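Asp/Glu-specific dipeptidyl-peptidase (Flavobacterium psychrophilum, PDB 5JXF) removes dipeptides from the N-terminus of oligopeptides as a serine peptidase of family S46, with strict specificity for aspartate or glutamate at the P1 position. Local coordinates at residues K347-G350 / E351-L355; L505-Y508 / A509-K512; N50-E53 / M54-G58. All coordinates share one frame; numbering follows the deposited sequence.

In the fold
All three contacts are local, each within or at one end of a single helix, and only contact 1 lies close to the substrate site. There, on helix 328-357, the side chain of Lys347 is about 6 Å from the bound aspartate, about 4 Å from the side chain of Arg680, the probable P1 specificity residue, and about 11 Å from that of Ser662, the probable nucleophile. Contact 2, at the start of helix 508-514, packs among other helices, its centre about 39 Å from that of contact 1. Contact 3 takes in most of helix 49-57 with its C-terminal end and sits against strands 279-284 and 586-591. Its centre is about 31 Å from that of contact 1. Contacts 2 and 3 lie on opposite sides of the chain's centre, about 59 Å apart between centres.

Contact 1: K347-G350 / E351-L355; sequences KWIG and ESQGL
The carbonyl oxygen of Trp348 is gripped twice by Ser352: the backbone N donates to Trp348 O at 2.9 Å in a nearly straight bond (171°), and OG of Ser352 reaches Trp348 O at 3.2 Å from the other face of the carbonyl plane. With OG beside its own backbone N (chi1 -64°), the hydroxyl lies back along helix 328-357, where Asn306 of helix 295-325 also bonds it. Replacing Ser352 by alanine would probably cost Trp348 O its hydroxyl donor and take from Asn306 one of its links to this helix. One residue earlier, Glu351 N closes the preceding turn on Lys347 O at 2.8 Å. The Glu351 chain, extended with CG anti to the backbone N, runs alongside Trp348; carboxylate and indole planes are only 23° apart, and OE1 stands 3.8 Å from CD1 of Trp348. Asn306 bonds this OE1 as well, while Lys309 makes a cation-pi contact with the indole. Lys347 crosses Glu351 obliquely, its NZ 4.6 Å from OE2 of Glu351, short of a salt bridge; the ammonium forms one with Asp688 instead. Lys347 is thus bridged to one acid with a second nearby, beside the substrate pocket, an arrangement likely to keep it protonated and to temper the positive field near Arg680 and the bound aspartate.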
ATOM      1  N   LYS A 347      13.583   7.590  -6.040  1.00 49.68           N
ATOM      2  CA  LYS A 347      13.437   8.977  -5.593  1.00 50.32           C
ATOM      3  C   LYS A 347      12.740   9.799  -6.667  1.00 49.16           C
ATOM      4  O   LYS A 347      11.821  10.582  -6.388  1.00 47.16           O
ATOM      5  CB  LYS A 347      14.803   9.637  -5.245  1.00 45.24           C
ATOM      6  CG  LYS A 347      14.641  11.057  -4.722  1.00 54.67           C
ATOM      7  CD  LYS A 347      15.907  11.902  -4.880  1.00 67.67           C
ATOM      8  CE  LYS A 347      15.645  13.366  -4.546  1.00 68.72           C
ATOM      9  NZ  LYS A 347      16.913  14.126  -4.429  1.00 65.30           N
ATOM     10  N   TRP A 348      13.193   9.614  -7.901  1.00 50.05           N
ATOM     11  CA  TRP A 348      12.742  10.433  -9.012  1.00 54.55           C
ATOM     12  C   TRP A 348      11.268  10.150  -9.330  1.00 53.17           C
ATOM     13  O   TRP A 348      10.521  11.056  -9.704  1.00 51.92           O
ATOM     14  CB  TRP A 348      13.640  10.204 -10.229  1.00 57.65           C
ATOM     15  CG  TRP A 348      15.038  10.808 -10.033  1.00 57.21           C
ATOM     16  CD1 TRP A 348      15.365  11.854  -9.225  1.00 50.57           C
ATOM     17  CD2 TRP A 348      16.260  10.384 -10.652  1.00 50.87           C
ATOM     18  NE1 TRP A 348      16.713  12.110  -9.301  1.00 55.69           N
ATOM     19  CE2 TRP A 348      17.285  11.225 -10.174  1.00 55.73           C
ATOM     20  CE3 TRP A 348      16.586   9.376 -11.564  1.00 54.70           C
ATOM     21  CZ2 TRP A 348      18.609  11.089 -10.575  1.00 58.21           C
ATOM     22  CZ3 TRP A 348      17.901   9.246 -11.962  1.00 55.15           C
ATOM     23  CH2 TRP A 348      18.895  10.099 -11.472  1.00 58.18           C
ATOM     24  N   ILE A 349      10.853   8.900  -9.155  1.00 53.74           N
ATOM     25  CA  ILE A 349       9.436   8.551  -9.304  1.00 57.04           C
ATOM     26  C   ILE A 349       8.612   9.383  -8.315  1.00 54.88           C
ATOM     27  O   ILE A 349       7.721  10.134  -8.725  1.00 56.94           O
ATOM     28  CB  ILE A 349       9.223   7.037  -9.108  1.00 62.92           C
ATOM     29  CG1 ILE A 349       9.865   6.287 -10.280  1.00 68.77           C
ATOM     30  CG2 ILE A 349       7.730   6.676  -8.933  1.00 55.56           C
ATOM     31  CD1 ILE A 349       9.961   4.792 -10.096  1.00 70.88           C
ATOM     32  N   GLY A 350       8.973   9.314  -7.032  1.00 54.48           N
ATOM     33  CA  GLY A 350       8.305  10.088  -5.999  1.00 57.64           C
ATOM     34  C   GLY A 350       8.356  11.587  -6.199  1.00 59.75           C
ATOM     35  O   GLY A 350       7.379  12.293  -5.958  1.00 62.90           O
ATOM     36  N   GLU A 351       9.511  12.077  -6.638  1.00 54.72           N
ATOM     37  CA  GLU A 351       9.696  13.499  -6.826  1.00 52.68           C
ATOM     38  C   GLU A 351       8.783  14.022  -7.932  1.00 65.07           C
ATOM     39  O   GLU A 351       8.100  15.031  -7.758  1.00 67.37           O
ATOM     40  CB  GLU A 351      11.161  13.800  -7.144  1.00 56.78           C
ATOM     41  CG  GLU A 351      11.420  15.246  -7.470  1.00 67.71           C
ATOM     42  CD  GLU A 351      12.901  15.529  -7.751  1.00 70.08           C
ATOM     43  OE1 GLU A 351      13.411  15.113  -8.826  1.00 58.88           O
ATOM     44  OE2 GLU A 351      13.553  16.138  -6.870  1.00 68.84           O
ATOM     45  N   SER A 352       8.775  13.335  -9.071  1.00 52.56           N
ATOM     46  CA  SER A 352       7.882  13.705 -10.162  1.00 63.42           C
ATOM     47  C   SER A 352       6.419  13.569  -9.726  1.00 65.46           C
ATOM     48  O   SER A 352       5.577  14.394 -10.093  1.00 59.21           O
ATOM     49  CB  SER A 352       8.153  12.848 -11.406  1.00 68.91           C
ATOM     50  OG  SER A 352       9.460  13.080 -11.908  1.00 78.59           O
ATOM     51  N   GLN A 353       6.136  12.545  -8.920  1.00 60.61           N
ATOM     52  CA  GLN A 353       4.784  12.309  -8.404  1.00 64.55           C
ATOM     53  C   GLN A 353       4.309  13.465  -7.524  1.00 61.71           C
ATOM     54  O   GLN A 353       3.238  14.024  -7.759  1.00 71.25           O
ATOM     55  CB  GLN A 353       4.727  10.988  -7.620  1.00 64.63           C
ATOM     56  CG  GLN A 353       3.319  10.553  -7.216  1.00 76.80           C
ATOM     57  CD  GLN A 353       3.262   9.126  -6.671  1.00 82.64           C
ATOM     58  OE1 GLN A 353       3.964   8.233  -7.154  1.00 85.57           O
ATOM     59  NE2 GLN A 353       2.423   8.911  -5.656  1.00 78.02           N
ATOM     60  N   GLY A 354       5.111  13.832  -6.524  1.00 61.38           N
ATOM     61  CA  GLY A 354       4.761  14.905  -5.603  1.00 56.31           C
ATOM     62  C   GLY A 354       4.705  16.296  -6.217  1.00 65.74           C
ATOM     63  O   GLY A 354       3.922  17.138  -5.781  1.00 55.47           O
ATOM     64  N   LEU A 355       5.558  16.560  -7.205  1.00 67.57           N
ATOM     65  CA  LEU A 355       5.562  17.855  -7.886  1.00 66.05           C
ATOM     66  C   LEU A 355       4.297  18.050  -8.726  1.00 69.59           C
ATOM     67  O   LEU A 355       3.737  19.147  -8.782  1.00 74.31           O
ATOM     68  CB  LEU A 355       6.804  17.996  -8.780  1.00 64.66           C
ATOM     69  CG  LEU A 355       8.147  18.108  -8.048  1.00 60.19           C
ATOM     70  CD1 LEU A 355       9.306  17.987  -9.016  1.00 60.13           C
ATOM     71  CD2 LEU A 355       8.208  19.403  -7.284  1.00 56.24           C
TER

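Contact 2: L505-Y508 / A509-K512; sequences LVDY and ANFK
Asp507 N-caps helix 508-514 and its neighbours close the first turn: OD1 of Asp507 accepts a weak bond from Ala509 N at 3.4 Å, while the backbone does the firmer work, Phe511 N donating to Asp507 O at 2.7 Å, almost straight at 171°. The buried side of the turn is apolar. CD2 of Leu505 meets the Phe511 ring at its edge, in the ring plane, 3.7 Å from CD1 of Phe511. Phe511 also offers CD2 to the rim of Tyr508, 4.2 Å from CE1. Leu421 of helix 417-435 packs on both Leu505 and Phe511, and Leu447 and Ile448 of helix 437-450 also touch Phe511, so this face joins the cap to two neighbouring helices. More open to solvent is the flank of Asp507 and Asn510, both partly exposed, whose side chains cross at about a right angle with carboxylate and amide planes 68° apart; ND2 of Asn510 comes within 3.2 Å of CB of Asp507 and keeps 3.7 Å from OD2. Ala509 and Lys512 are exposed. The lysine nevertheless meets an aromatic ring: with CG of Tyr508 anti to the backbone N (chi1 -167°), the phenol is sent out from the helix to where its hydroxyl bonds Ile448 O. Over one face of that ring, toward the rim, Lys512 CE makes a CH-pi contact 3.8 Å from the centroid.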
ATOM      1  N   LEU A 505      38.256  -4.839 -22.339  1.00 96.17           N
ATOM      2  CA  LEU A 505      37.737  -4.109 -21.187  1.00 90.88           C
ATOM      3  C   LEU A 505      36.918  -5.033 -20.283  1.00 92.49           C
ATOM      4  O   LEU A 505      36.609  -4.674 -19.145  1.00 92.99           O
ATOM      5  CB  LEU A 505      36.882  -2.920 -21.642  1.00 90.50           C
ATOM      6  CG  LEU A 505      37.585  -1.853 -22.496  1.00 90.87           C
ATOM      7  CD1 LEU A 505      36.739  -0.594 -22.671  1.00 91.25           C
ATOM      8  CD2 LEU A 505      38.950  -1.501 -21.924  1.00 89.29           C
ATOM      9  N   VAL A 506      36.575  -6.222 -20.782  1.00 92.18           N
ATOM     10  CA  VAL A 506      35.810  -7.187 -19.988  1.00 90.87           C
ATOM     11  C   VAL A 506      36.617  -7.743 -18.812  1.00 85.07           C
ATOM     12  O   VAL A 506      36.063  -8.031 -17.759  1.00 77.70           O
ATOM     13  CB  VAL A 506      35.298  -8.380 -20.851  1.00 86.70           C
ATOM     14  CG1 VAL A 506      34.334  -7.897 -21.928  1.00 86.56           C
ATOM     15  CG2 VAL A 506      36.457  -9.159 -21.464  1.00 86.82           C
ATOM     16  N   ASP A 507      37.930  -7.865 -18.991  1.00 88.38           N
ATOM     17  CA  ASP A 507      38.786  -8.558 -18.031  1.00 90.60           C
ATOM     18  C   ASP A 507      39.934  -7.659 -17.550  1.00 87.99           C
ATOM     19  O   ASP A 507      40.436  -6.824 -18.305  1.00 88.46           O
ATOM     20  CB  ASP A 507      39.314  -9.846 -18.674  1.00 97.60           C
ATOM     21  CG  ASP A 507      40.291 -10.597 -17.794  1.00102.36           C
ATOM     22  OD1 ASP A 507      40.257 -10.417 -16.559  1.00103.28           O
ATOM     23  OD2 ASP A 507      41.077 -11.397 -18.346  1.00107.41           O
ATOM     24  N   TYR A 508      40.338  -7.823 -16.292  1.00 82.84           N
ATOM     25  CA  TYR A 508      41.377  -6.977 -15.708  1.00 81.45           C
ATOM     26  C   TYR A 508      42.761  -7.280 -16.270  1.00 88.41           C
ATOM     27  O   TYR A 508      43.529  -6.366 -16.581  1.00 84.49           O
ATOM     28  CB  TYR A 508      41.411  -7.138 -14.197  1.00 76.24           C
ATOM     29  CG  TYR A 508      42.236  -6.087 -13.493  1.00 79.35           C
ATOM     30  CD1 TYR A 508      42.396  -4.817 -14.037  1.00 81.05           C
ATOM     31  CD2 TYR A 508      42.864  -6.365 -12.289  1.00 77.20           C
ATOM     32  CE1 TYR A 508      43.145  -3.851 -13.391  1.00 81.49           C
ATOM     33  CE2 TYR A 508      43.616  -5.409 -11.637  1.00 78.29           C
ATOM     34  CZ  TYR A 508      43.753  -4.153 -12.192  1.00 80.17           C
ATOM     35  OH  TYR A 508      44.504  -3.200 -11.541  1.00 79.96           O
ATOM     36  N   ALA A 509      43.080  -8.567 -16.361  1.00 92.11           N
ATOM     37  CA  ALA A 509      44.333  -9.012 -16.950  1.00 93.13           C
ATOM     38  C   ALA A 509      44.399  -8.509 -18.382  1.00 96.48           C
ATOM     39  O   ALA A 509      45.432  -8.019 -18.845  1.00 94.06           O
ATOM     40  CB  ALA A 509      44.439 -10.517 -16.904  1.00 96.37           C
ATOM     41  N   ASN A 510      43.275  -8.642 -19.077  1.00 99.28           N
ATOM     42  CA  ASN A 510      43.102  -8.018 -20.374  1.00 95.73           C
ATOM     43  C   ASN A 510      43.396  -6.515 -20.285  1.00 92.75           C
ATOM     44  O   ASN A 510      44.377  -6.049 -20.863  1.00 96.20           O
ATOM     45  CB  ASN A 510      41.687  -8.286 -20.900  1.00 95.84           C
ATOM     46  CG  ASN A 510      41.568  -9.632 -21.603  1.00 98.69           C
ATOM     47  OD1 ASN A 510      42.572 -10.222 -22.006  1.00 97.16           O
ATOM     48  ND2 ASN A 510      40.341 -10.129 -21.734  1.00100.26           N
ATOM     49  N   PHE A 511      42.567  -5.776 -19.547  1.00 89.19           N
ATOM     50  CA  PHE A 511      42.684  -4.315 -19.431  1.00 85.72           C
ATOM     51  C   PHE A 511      44.111  -3.797 -19.207  1.00 89.08           C
ATOM     52  O   PHE A 511      44.484  -2.772 -19.780  1.00 87.14           O
ATOM     53  CB  PHE A 511      41.783  -3.802 -18.304  1.00 83.23           C
ATOM     54  CG  PHE A 511      41.854  -2.305 -18.091  1.00 77.14           C
ATOM     55  CD1 PHE A 511      41.224  -1.432 -18.960  1.00 75.86           C
ATOM     56  CD2 PHE A 511      42.547  -1.775 -17.010  1.00 76.83           C
ATOM     57  CE1 PHE A 511      41.290  -0.064 -18.751  1.00 76.33           C
ATOM     58  CE2 PHE A 511      42.613  -0.410 -16.800  1.00 73.01           C
ATOM     59  CZ  PHE A 511      41.984   0.441 -17.668  1.00 73.32           C
ATOM     60  N   LYS A 512      44.899  -4.491 -18.383  1.00 90.06           N
ATOM     61  CA  LYS A 512      46.296  -4.109 -18.142  1.00 88.46           C
ATOM     62  C   LYS A 512      47.151  -4.220 -19.418  1.00 90.10           C
ATOM     63  O   LYS A 512      48.037  -3.391 -19.667  1.00 85.20           O
ATOM     64  CB  LYS A 512      46.914  -4.978 -17.038  1.00 86.41           C
ATOM     65  CG  LYS A 512      46.454  -4.687 -15.609  1.00 84.95           C
ATOM     66  CD  LYS A 512      47.101  -5.694 -14.655  1.00 86.46           C
ATOM     67  CE  LYS A 512      46.720  -5.464 -13.204  1.00 84.04           C
ATOM     68  NZ  LYS A 512      47.258  -6.545 -12.322  1.00 85.02           N
TER

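Contact 3: N50-E53 / M54-G58; sequences NETE and MKNLG
Met54 folds its extended side chain back over Asn50, setting the methyl CE 3.5 Å from CB of Asn50, while Met54 N donates to Asn50 O at 2.9 Å in the carbonyl plane. On another flank, Glu51 and Lys55 run side by side and point the same way. Their touch is through carbon: CE of Lys55 lies 3.4 Å from OE2 of Glu51, but a bend at the last torsion (chi4 -54°) turns the ammonium aside, leaving NZ 4.1 Å from OE2 of Glu51. That bend takes the lysine to its stronger partner, Ile61 O. Further along, Asn56 lies beside Thr52, with OD1 of Asn56 3.7 Å from CG2 of Thr52. In the next shell, Tyr589 of strand 586-591 bonds both Asn50 and Glu53 through its hydroxyl, Arg576 forms a salt bridge with Glu53, and Phe279 packs on Met54 and Leu57. Helix 49-57 then ends in a Schellman motif, Gly58 N returning to Lys55 O at 2.9 Å; the positive phi of Gly58 (121°) would jam a side chain against the preceding carbonyl. Glu51 and Lys55 therefore probably attract each other only at a distance, with Lys55 tied to the chain just beyond the helix end.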
ATOM      1  N   ASN A  50      16.264  31.899  14.090  1.00 65.33           N
ATOM      2  CA  ASN A  50      16.365  30.460  14.304  1.00 64.57           C
ATOM      3  C   ASN A  50      16.242  30.020  15.760  1.00 62.24           C
ATOM      4  O   ASN A  50      15.431  29.141  16.098  1.00 54.24           O
ATOM      5  CB  ASN A  50      17.684  29.962  13.729  1.00 61.75           C
ATOM      6  CG  ASN A  50      17.703  30.018  12.229  1.00 61.92           C
ATOM      7  OD1 ASN A  50      18.656  30.491  11.627  1.00 61.09           O
ATOM      8  ND2 ASN A  50      16.638  29.533  11.614  1.00 58.11           N
ATOM      9  N   GLU A  51      17.042  30.640  16.618  1.00 57.22           N
ATOM     10  CA  GLU A  51      17.065  30.290  18.039  1.00 57.76           C
ATOM     11  C   GLU A  51      15.712  30.518  18.722  1.00 53.96           C
ATOM     12  O   GLU A  51      15.262  29.681  19.502  1.00 55.88           O
ATOM     13  CB  GLU A  51      18.159  31.086  18.762  1.00 62.80           C
ATOM     14  CG  GLU A  51      18.434  30.610  20.176  1.00 62.00           C
ATOM     15  CD  GLU A  51      19.702  31.215  20.758  1.00 70.93           C
ATOM     16  OE1 GLU A  51      20.339  32.046  20.069  1.00 74.35           O
ATOM     17  OE2 GLU A  51      20.058  30.846  21.897  1.00 71.82           O
ATOM     18  N   THR A  52      15.083  31.657  18.443  1.00 58.77           N
ATOM     19  CA  THR A  52      13.712  31.914  18.883  1.00 64.00           C
ATOM     20  C   THR A  52      12.795  30.768  18.466  1.00 61.47           C
ATOM     21  O   THR A  52      12.087  30.211  19.307  1.00 63.30           O
ATOM     22  CB  THR A  52      13.166  33.240  18.323  1.00 66.59           C
ATOM     23  OG1 THR A  52      13.936  34.324  18.845  1.00 73.52           O
ATOM     24  CG2 THR A  52      11.722  33.444  18.733  1.00 70.57           C
ATOM     25  N   GLU A  53      12.836  30.390  17.189  1.00 55.98           N
ATOM     26  CA  GLU A  53      12.004  29.289  16.704  1.00 52.62           C
ATOM     27  C   GLU A  53      12.277  27.970  17.428  1.00 52.84           C
ATOM     28  O   GLU A  53      11.345  27.215  17.733  1.00 60.20           O
ATOM     29  CB  GLU A  53      12.197  29.085  15.202  1.00 58.77           C
ATOM     30  CG  GLU A  53      11.582  30.162  14.324  1.00 64.65           C
ATOM     31  CD  GLU A  53      11.648  29.815  12.843  1.00 75.59           C
ATOM     32  OE1 GLU A  53      12.137  28.716  12.505  1.00 76.08           O
ATOM     33  OE2 GLU A  53      11.199  30.636  12.014  1.00 82.59           O
ATOM     34  N   MET A  54      13.543  27.688  17.718  1.00 52.76           N
ATOM     35  CA  MET A  54      13.884  26.424  18.356  1.00 51.17           C
ATOM     36  C   MET A  54      13.402  26.380  19.818  1.00 52.29           C
ATOM     37  O   MET A  54      12.799  25.377  20.244  1.00 50.17           O
ATOM     38  CB  MET A  54      15.389  26.161  18.265  1.00 57.51           C
ATOM     39  CG  MET A  54      15.952  26.204  16.844  1.00 59.97           C
ATOM     40  SD  MET A  54      17.746  25.969  16.739  1.00 57.38           S
ATOM     41  CE  MET A  54      18.127  26.920  15.304  1.00 60.00           C
ATOM     42  N   LYS A  55      13.634  27.461  20.565  1.00 52.71           N
ATOM     43  CA  LYS A  55      13.245  27.543  21.976  1.00 56.09           C
ATOM     44  C   LYS A  55      11.731  27.477  22.153  1.00 65.23           C
ATOM     45  O   LYS A  55      11.196  26.856  23.083  1.00 71.55           O
ATOM     46  CB  LYS A  55      13.797  28.836  22.596  1.00 58.65           C
ATOM     47  CG  LYS A  55      15.289  28.798  22.802  1.00 64.38           C
ATOM     48  CD  LYS A  55      15.804  30.001  23.537  1.00 70.60           C
ATOM     49  CE  LYS A  55      17.312  29.895  23.695  1.00 74.52           C
ATOM     50  NZ  LYS A  55      17.697  28.598  24.332  1.00 69.70           N
ATOM     51  N   ASN A  56      11.063  28.180  21.256  1.00 63.93           N
ATOM     52  CA  ASN A  56       9.629  28.089  21.027  1.00 63.68           C
ATOM     53  C   ASN A  56       9.148  26.648  20.788  1.00 63.73           C
ATOM     54  O   ASN A  56       8.073  26.276  21.263  1.00 61.47           O
ATOM     55  CB  ASN A  56       9.330  29.038  19.872  1.00 71.55           C
ATOM     56  CG  ASN A  56       8.859  30.398  20.347  1.00 83.23           C
ATOM     57  OD1 ASN A  56       8.783  31.362  19.549  1.00 88.93           O
ATOM     58  ND2 ASN A  56       8.250  30.395  21.558  1.00 89.75           N
ATOM     59  N   LEU A  57       9.947  25.835  20.090  1.00 62.98           N
ATOM     60  CA  LEU A  57       9.647  24.399  19.945  1.00 59.93           C
ATOM     61  C   LEU A  57      10.024  23.565  21.175  1.00 63.48           C
ATOM     62  O   LEU A  57       9.610  22.407  21.295  1.00 68.34           O
ATOM     63  CB  LEU A  57      10.362  23.826  18.725  1.00 51.32           C
ATOM     64  CG  LEU A  57       9.774  24.269  17.387  1.00 56.69           C
ATOM     65  CD1 LEU A  57      10.699  23.910  16.252  1.00 61.29           C
ATOM     66  CD2 LEU A  57       8.395  23.622  17.191  1.00 61.76           C
ATOM     67  N   GLY A  58      10.829  24.136  22.070  1.00 55.02           N
ATOM     68  CA  GLY A  58      11.203  23.448  23.294  1.00 52.96           C
ATOM     69  C   GLY A  58      12.688  23.220  23.530  1.00 51.41           C
ATOM     70  O   GLY A  58      13.074  22.549  24.487  1.00 52.87           O
TER